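Local structure of methylated RNA-binding protein 1 (Saccharomyces cerevisiae S288c, 4RCM) at residues E78-L83 against K103-I108; P8-P13 against K60-F65. The protein recognises N6-methyladenosine in RNA through its YTH domain, the part present here, and lowers the stability of PHO4 mRNA by binding its 3'-UTR. One frame throughout, in Å; residues are numbered along the deposited sequence.

Contact 1: residues E78-L83 against K103-I108; sequences EMVSDL and KVRWVI
The hydroxyl oxygen OG of S81 takes part in two bonds: it accepts the backbone N-H of K103, with OG to N at 2.9 Å and nearly straight at 172°, and it donates to O of D82, 2.7 Å away, in the plane of that carbonyl and on a lone pair. OG stands between its own backbone N and carbonyl carbon (chi1 90°). It takes the place that V80 O would fill in regular pairing, V80 O itself lying too far from K103 N. With S81 replaced by an alanine, the K103 N-H is likely to lose its acceptor and the D82 carbonyl its donor, weakening the pairing at this end. One step back, V80 N points almost straight at K103 O, 3.0 Å off, but from above the carbonyl plane. E78 and R105 then form a hydrogen-bonded antiparallel pair, E78 N to R105 O and R105 N to E78 O both at 2.9 Å, with the non-hydrogen-bonded pair M79 and V104 next to it. On the face carrying E78 and R105, V80 crosses the arginine at about a right angle: its CG2 lies 3.7 Å from R105 CG and also sits over one face of the guanidinium, toward the rim. The R105 chain bends at chi2 (-81°), turning NH1 back to its neighbour's carbonyl, V104 O. M79 and V104 face the other way, M79 against Y52 of helix 42-53. V107 and I108 both face V76 in a classic beta bulge. This is an antiparallel pairing of neighbouring strands 72-79 and 102-112, inside the mixed sheet of the YTH domain.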
loop_
_atom_site.group_PDB
_atom_site.type_symbol
_atom_site.label_atom_id
_atom_site.label_comp_id
_atom_site.label_asym_id
_atom_site.label_seq_id
_atom_site.Cartn_x
_atom_site.Cartn_y
_atom_site.Cartn_z
ATOM N N GLU A 78 -0.374 3.103 -5.781
ATOM C CA GLU A 78 0.564 4.200 -5.935
ATOM C C GLU A 78 -0.137 5.389 -5.407
ATOM O O GLU A 78 -1.321 5.552 -5.711
ATOM C CB GLU A 78 0.907 4.417 -7.407
ATOM C CG GLU A 78 2.043 5.410 -7.636
ATOM C CD GLU A 78 2.392 5.681 -9.104
ATOM O OE1 GLU A 78 1.812 5.088 -10.032
ATOM O OE2 GLU A 78 3.223 6.575 -9.320
ATOM N N MET A 79 0.586 6.230 -4.639
ATOM C CA MET A 79 0.134 7.549 -4.211
ATOM C C MET A 79 0.330 8.548 -5.363
ATOM O O MET A 79 1.457 8.731 -5.856
ATOM C CB MET A 79 0.943 8.001 -2.948
ATOM C CG MET A 79 0.621 9.376 -2.429
ATOM S SD MET A 79 1.631 9.716 -0.976
ATOM C CE MET A 79 0.931 11.301 -0.465
ATOM N N VAL A 80 -0.748 9.196 -5.802
ATOM C CA VAL A 80 -0.708 9.965 -7.037
ATOM C C VAL A 80 -1.163 11.400 -6.814
ATOM O O VAL A 80 -1.396 12.136 -7.753
ATOM C CB VAL A 80 -1.486 9.267 -8.229
ATOM C CG1 VAL A 80 -0.876 7.923 -8.570
ATOM C CG2 VAL A 80 -2.954 9.093 -7.943
ATOM N N SER A 81 -1.287 11.791 -5.566
ATOM C CA SER A 81 -1.482 13.200 -5.203
ATOM C C SER A 81 -1.016 13.413 -3.773
ATOM O O SER A 81 -0.816 12.430 -3.000
ATOM C CB SER A 81 -2.972 13.592 -5.327
ATOM O OG SER A 81 -3.748 13.398 -4.139
ATOM N N ASP A 82 -0.865 14.685 -3.407
ATOM C CA ASP A 82 -0.683 15.067 -2.026
ATOM C C ASP A 82 -2.063 15.195 -1.333
ATOM O O ASP A 82 -3.119 14.889 -1.931
ATOM C CB ASP A 82 0.135 16.382 -1.964
ATOM C CG ASP A 82 1.050 16.500 -0.704
ATOM O OD1 ASP A 82 0.831 15.853 0.356
ATOM O OD2 ASP A 82 1.998 17.285 -0.787
ATOM N N LEU A 83 -2.039 15.647 -0.074
ATOM C CA LEU A 83 -3.199 15.670 0.805
ATOM C C LEU A 83 -4.128 16.712 0.246
ATOM O O LEU A 83 -3.658 17.786 -0.147
ATOM C CB LEU A 83 -2.791 16.107 2.214
ATOM C CG LEU A 83 -1.783 15.206 2.872
ATOM C CD1 LEU A 83 -1.374 15.756 4.232
ATOM C CD2 LEU A 83 -2.402 13.819 2.967
ATOM N N LYS A 103 -5.046 10.965 -3.240
ATOM C CA LYS A 103 -5.454 10.011 -4.314
ATOM C C LYS A 103 -4.495 8.846 -4.422
ATOM O O LYS A 103 -3.259 8.998 -4.244
ATOM C CB LYS A 103 -5.555 10.710 -5.637
ATOM C CG LYS A 103 -6.601 11.817 -5.664
ATOM C CD LYS A 103 -6.433 12.724 -6.877
ATOM C CE LYS A 103 -7.449 13.851 -6.864
ATOM N NZ LYS A 103 -7.629 14.445 -8.217
ATOM N N VAL A 104 -5.066 7.671 -4.746
ATOM C CA VAL A 104 -4.289 6.474 -4.976
ATOM C C VAL A 104 -4.804 5.775 -6.215
ATOM O O VAL A 104 -5.972 5.914 -6.553
ATOM C CB VAL A 104 -4.294 5.464 -3.773
ATOM C CG1 VAL A 104 -3.778 6.187 -2.527
ATOM C CG2 VAL A 104 -5.676 4.863 -3.541
ATOM N N ARG A 105 -3.933 5.034 -6.873
ATOM C CA ARG A 105 -4.347 4.136 -7.944
ATOM C C ARG A 105 -3.847 2.706 -7.668
ATOM O O ARG A 105 -2.656 2.455 -7.531
ATOM C CB ARG A 105 -3.849 4.645 -9.291
ATOM C CG ARG A 105 -4.300 6.079 -9.659
ATOM C CD ARG A 105 -5.756 6.180 -10.245
ATOM N NE ARG A 105 -6.261 7.574 -10.508
ATOM C CZ ARG A 105 -6.911 8.369 -9.625
ATOM N NH1 ARG A 105 -7.146 8.004 -8.334
ATOM N NH2 ARG A 105 -7.335 9.570 -10.029
ATOM N N TRP A 106 -4.760 1.787 -7.579
ATOM C CA TRP A 106 -4.443 0.419 -7.196
ATOM C C TRP A 106 -3.814 -0.201 -8.424
ATOM O O TRP A 106 -4.491 -0.348 -9.442
ATOM C CB TRP A 106 -5.718 -0.285 -6.737
ATOM C CG TRP A 106 -6.043 0.033 -5.304
ATOM C CD1 TRP A 106 -6.529 1.219 -4.805
ATOM C CD2 TRP A 106 -5.751 -0.779 -4.169
ATOM N NE1 TRP A 106 -6.629 1.144 -3.446
ATOM C CE2 TRP A 106 -6.158 -0.078 -3.032
ATOM C CE3 TRP A 106 -5.210 -2.047 -4.011
ATOM C CZ2 TRP A 106 -6.044 -0.602 -1.746
ATOM C CZ3 TRP A 106 -5.107 -2.562 -2.728
ATOM C CH2 TRP A 106 -5.515 -1.837 -1.616
ATOM N N VAL A 107 -2.513 -0.424 -8.389
ATOM C CA VAL A 107 -1.785 -1.014 -9.540
ATOM C C VAL A 107 -1.869 -2.544 -9.529
ATOM O O VAL A 107 -1.982 -3.158 -10.587
ATOM C CB VAL A 107 -0.297 -0.544 -9.631
ATOM C CG1 VAL A 107 -0.213 0.941 -9.940
ATOM C CG2 VAL A 107 0.469 -0.819 -8.337
ATOM N N ILE A 108 -1.861 -3.140 -8.330
ATOM C CA ILE A 108 -1.952 -4.607 -8.168
ATOM C C ILE A 108 -2.980 -5.035 -7.126
ATOM O O ILE A 108 -2.997 -4.540 -6.023
ATOM C CB ILE A 108 -0.588 -5.243 -7.778
ATOM C CG1 ILE A 108 0.442 -5.045 -8.873
ATOM C CG2 ILE A 108 -0.732 -6.770 -7.472
ATOM C CD1 ILE A 108 1.879 -5.173 -8.389
#

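Contact 2: residues P8-P13 against K60-F65; sequences PWLNIP and KVFLFF
K60, just ahead of strand 61-67, sends its side chain across to the loop 8-13 and ends on the backbone carbonyl of N11, with NZ 2.7 Å from O. The ammonium group meets that oxygen nearly head-on, the C=O...N angle being 171°. A chain fully extended beyond CG makes this span possible. On the way the lysine crosses P13 at about a right angle, CE resting 4.2 Å from the ring carbon CD, so that its aliphatic part packs while its charged end bonds. Its backbone N is held by S16 OG, which also bonds to P13 O and so ties the end of the loop to the start of the strand.

Two residues on, F62 points its ring into the same loop. I12 comes from the opposite direction and sets CD1 over one face, 3.7 Å from the ring centroid and 20° off the normal, a CH-pi contact displaced toward the rim. CG1 and CD1 of I12 both lie 3.5 Å from CE1 of F62. I12 CG1 lies anti to the carbonyl carbon (chi1 -55°) and the chain then runs on extended to CD1, which carries the methyl over the ring. L10 slides past F62 in the opposite sense, its CD1 meeting CZ obliquely at 4.0 Å. Beyond these two segments, F62 also packs on F18 and V107, while I12 reaches I145 and I148 of helix 141-151. Such an arrangement, an irregular N-terminal segment laid between a sheet and a helix, seats the lead-in to strand 17-23 against the hydrophobic core of this YTH domain, a member of the PUA clan.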
loop_
_atom_site.group_PDB
_atom_site.type_symbol
_atom_site.label_atom_id
_atom_site.label_comp_id
_atom_site.label_asym_id
_atom_site.label_seq_id
_atom_site.Cartn_x
_atom_site.Cartn_y
_atom_site.Cartn_z
ATOM N N PRO A 8 0.617 -5.554 -17.079
ATOM C CA PRO A 8 1.624 -6.127 -17.938
ATOM C C PRO A 8 2.952 -5.379 -17.844
ATOM O O PRO A 8 3.990 -5.981 -18.077
ATOM C CB PRO A 8 1.006 -5.994 -19.330
ATOM C CG PRO A 8 0.179 -4.732 -19.259
ATOM C CD PRO A 8 -0.389 -4.784 -17.853
ATOM N N TRP A 9 2.919 -4.093 -17.476
ATOM C CA TRP A 9 4.133 -3.291 -17.308
ATOM C C TRP A 9 4.010 -2.453 -16.035
ATOM O O TRP A 9 2.989 -1.859 -15.798
ATOM C CB TRP A 9 4.284 -2.363 -18.523
ATOM C CG TRP A 9 5.479 -1.523 -18.520
ATOM C CD1 TRP A 9 5.551 -0.201 -18.185
ATOM C CD2 TRP A 9 6.803 -1.918 -18.892
ATOM N NE1 TRP A 9 6.840 0.252 -18.312
ATOM C CE2 TRP A 9 7.633 -0.781 -18.748
ATOM C CE3 TRP A 9 7.384 -3.141 -19.291
ATOM C CZ2 TRP A 9 9.006 -0.817 -19.013
ATOM C CZ3 TRP A 9 8.740 -3.180 -19.562
ATOM C CH2 TRP A 9 9.542 -2.022 -19.419
ATOM N N LEU A 10 5.059 -2.426 -15.222
ATOM C CA LEU A 10 5.141 -1.541 -14.068
ATOM C C LEU A 10 6.613 -1.270 -13.819
ATOM O O LEU A 10 7.372 -2.187 -13.602
ATOM C CB LEU A 10 4.454 -2.177 -12.835
ATOM C CG LEU A 10 4.599 -1.442 -11.505
ATOM C CD1 LEU A 10 4.021 -0.043 -11.612
ATOM C CD2 LEU A 10 3.885 -2.235 -10.446
ATOM N N ASN A 11 7.020 -0.003 -13.914
ATOM C CA ASN A 11 8.390 0.393 -13.720
ATOM C C ASN A 11 8.469 1.320 -12.565
ATOM O O ASN A 11 7.712 2.274 -12.523
ATOM C CB ASN A 11 8.947 1.136 -14.955
ATOM C CG ASN A 11 10.396 1.523 -14.778
ATOM O OD1 ASN A 11 10.712 2.646 -14.425
ATOM N ND2 ASN A 11 11.272 0.549 -14.873
ATOM N N ILE A 12 9.393 1.045 -11.635
ATOM C CA ILE A 12 9.573 1.845 -10.451
ATOM C C ILE A 12 11.038 2.289 -10.375
ATOM O O ILE A 12 11.930 1.486 -10.009
ATOM C CB ILE A 12 9.154 1.061 -9.169
ATOM C CG1 ILE A 12 7.720 0.558 -9.295
ATOM C CG2 ILE A 12 9.357 1.914 -7.917
ATOM C CD1 ILE A 12 7.262 -0.182 -8.092
ATOM N N PRO A 13 11.290 3.582 -10.702
ATOM C CA PRO A 13 12.616 4.159 -10.776
ATOM C C PRO A 13 13.284 4.533 -9.467
ATOM O O PRO A 13 12.655 4.570 -8.365
ATOM C CB PRO A 13 12.429 5.417 -11.606
ATOM C CG PRO A 13 11.003 5.708 -11.649
ATOM C CD PRO A 13 10.258 4.451 -11.299
ATOM N N LYS A 60 8.440 7.631 -7.688
ATOM C CA LYS A 60 7.074 7.293 -7.225
ATOM C C LYS A 60 7.001 6.892 -5.721
ATOM O O LYS A 60 8.020 6.558 -5.135
ATOM C CB LYS A 60 6.544 6.112 -8.093
ATOM C CG LYS A 60 6.608 6.391 -9.602
ATOM C CD LYS A 60 6.139 5.203 -10.428
ATOM C CE LYS A 60 6.247 5.419 -11.951
ATOM N NZ LYS A 60 5.852 4.180 -12.727
ATOM N N VAL A 61 5.784 6.965 -5.130
ATOM C CA VAL A 61 5.453 6.359 -3.808
ATOM C C VAL A 61 4.458 5.199 -4.009
ATOM O O VAL A 61 3.368 5.382 -4.617
ATOM C CB VAL A 61 4.879 7.359 -2.816
ATOM C CG1 VAL A 61 4.329 6.692 -1.563
ATOM C CG2 VAL A 61 5.948 8.340 -2.395
ATOM N N PHE A 62 4.861 4.024 -3.539
ATOM C CA PHE A 62 3.979 2.861 -3.478
ATOM C C PHE A 62 3.649 2.456 -2.052
ATOM O O PHE A 62 4.492 2.623 -1.119
ATOM C CB PHE A 62 4.585 1.684 -4.217
ATOM C CG PHE A 62 4.557 1.861 -5.689
ATOM C CD1 PHE A 62 5.530 2.610 -6.310
ATOM C CD2 PHE A 62 3.514 1.361 -6.417
ATOM C CE1 PHE A 62 5.497 2.789 -7.677
ATOM C CE2 PHE A 62 3.450 1.541 -7.773
ATOM C CZ PHE A 62 4.440 2.264 -8.412
ATOM N N LEU A 63 2.446 1.876 -1.913
ATOM C CA LEU A 63 1.848 1.483 -0.623
ATOM C C LEU A 63 1.496 0.048 -0.656
ATOM O O LEU A 63 0.666 -0.324 -1.481
ATOM C CB LEU A 63 0.585 2.222 -0.418
ATOM C CG LEU A 63 0.818 3.744 -0.578
ATOM C CD1 LEU A 63 -0.485 4.439 -0.395
ATOM C CD2 LEU A 63 1.796 4.222 0.443
ATOM N N PHE A 64 2.112 -0.742 0.205
ATOM C CA PHE A 64 1.694 -2.140 0.364
ATOM C C PHE A 64 0.525 -2.173 1.372
ATOM O O PHE A 64 0.714 -1.975 2.583
ATOM C CB PHE A 64 2.836 -2.996 0.888
ATOM C CG PHE A 64 4.041 -3.058 -0.019
ATOM C CD1 PHE A 64 3.988 -3.733 -1.230
ATOM C CD2 PHE A 64 5.244 -2.471 0.356
ATOM C CE1 PHE A 64 5.118 -3.836 -2.038
ATOM C CE2 PHE A 64 6.366 -2.561 -0.484
ATOM C CZ PHE A 64 6.293 -3.248 -1.664
ATOM N N PHE A 65 -0.674 -2.397 0.877
ATOM C CA PHE A 65 -1.844 -2.562 1.755
ATOM C C PHE A 65 -1.958 -3.884 2.508
ATOM O O PHE A 65 -2.029 -4.977 1.928
ATOM C CB PHE A 65 -3.085 -2.323 0.974
ATOM C CG PHE A 65 -3.430 -0.882 0.874
ATOM C CD1 PHE A 65 -2.814 -0.054 -0.053
ATOM C CD2 PHE A 65 -4.388 -0.362 1.707
ATOM C CE1 PHE A 65 -3.175 1.311 -0.131
ATOM C CE2 PHE A 65 -4.763 0.966 1.611
ATOM C CZ PHE A 65 -4.131 1.802 0.724
#

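Both contacts meet in one sheet, where strands 61-67 and 72-79 are neighbours: M79 N lies 2.9 Å from V61 O, a probable hydrogen bond, and E78 packs its side chain on K60. Contact 1 joins two strands within that sheet, mainly by main-chain bonds; contact 2 brings a loop without regular structure to a strand, by side chains alone apart from the accepting carbonyl. Each is partly buried. In contact 1, M79, S81 and V104 are buried while R105 is exposed; in contact 2, I12 and F62 are buried while N11 is exposed. Apart from both contacts, the rings of W106 and F65 meet, their planes inclined by about 40°.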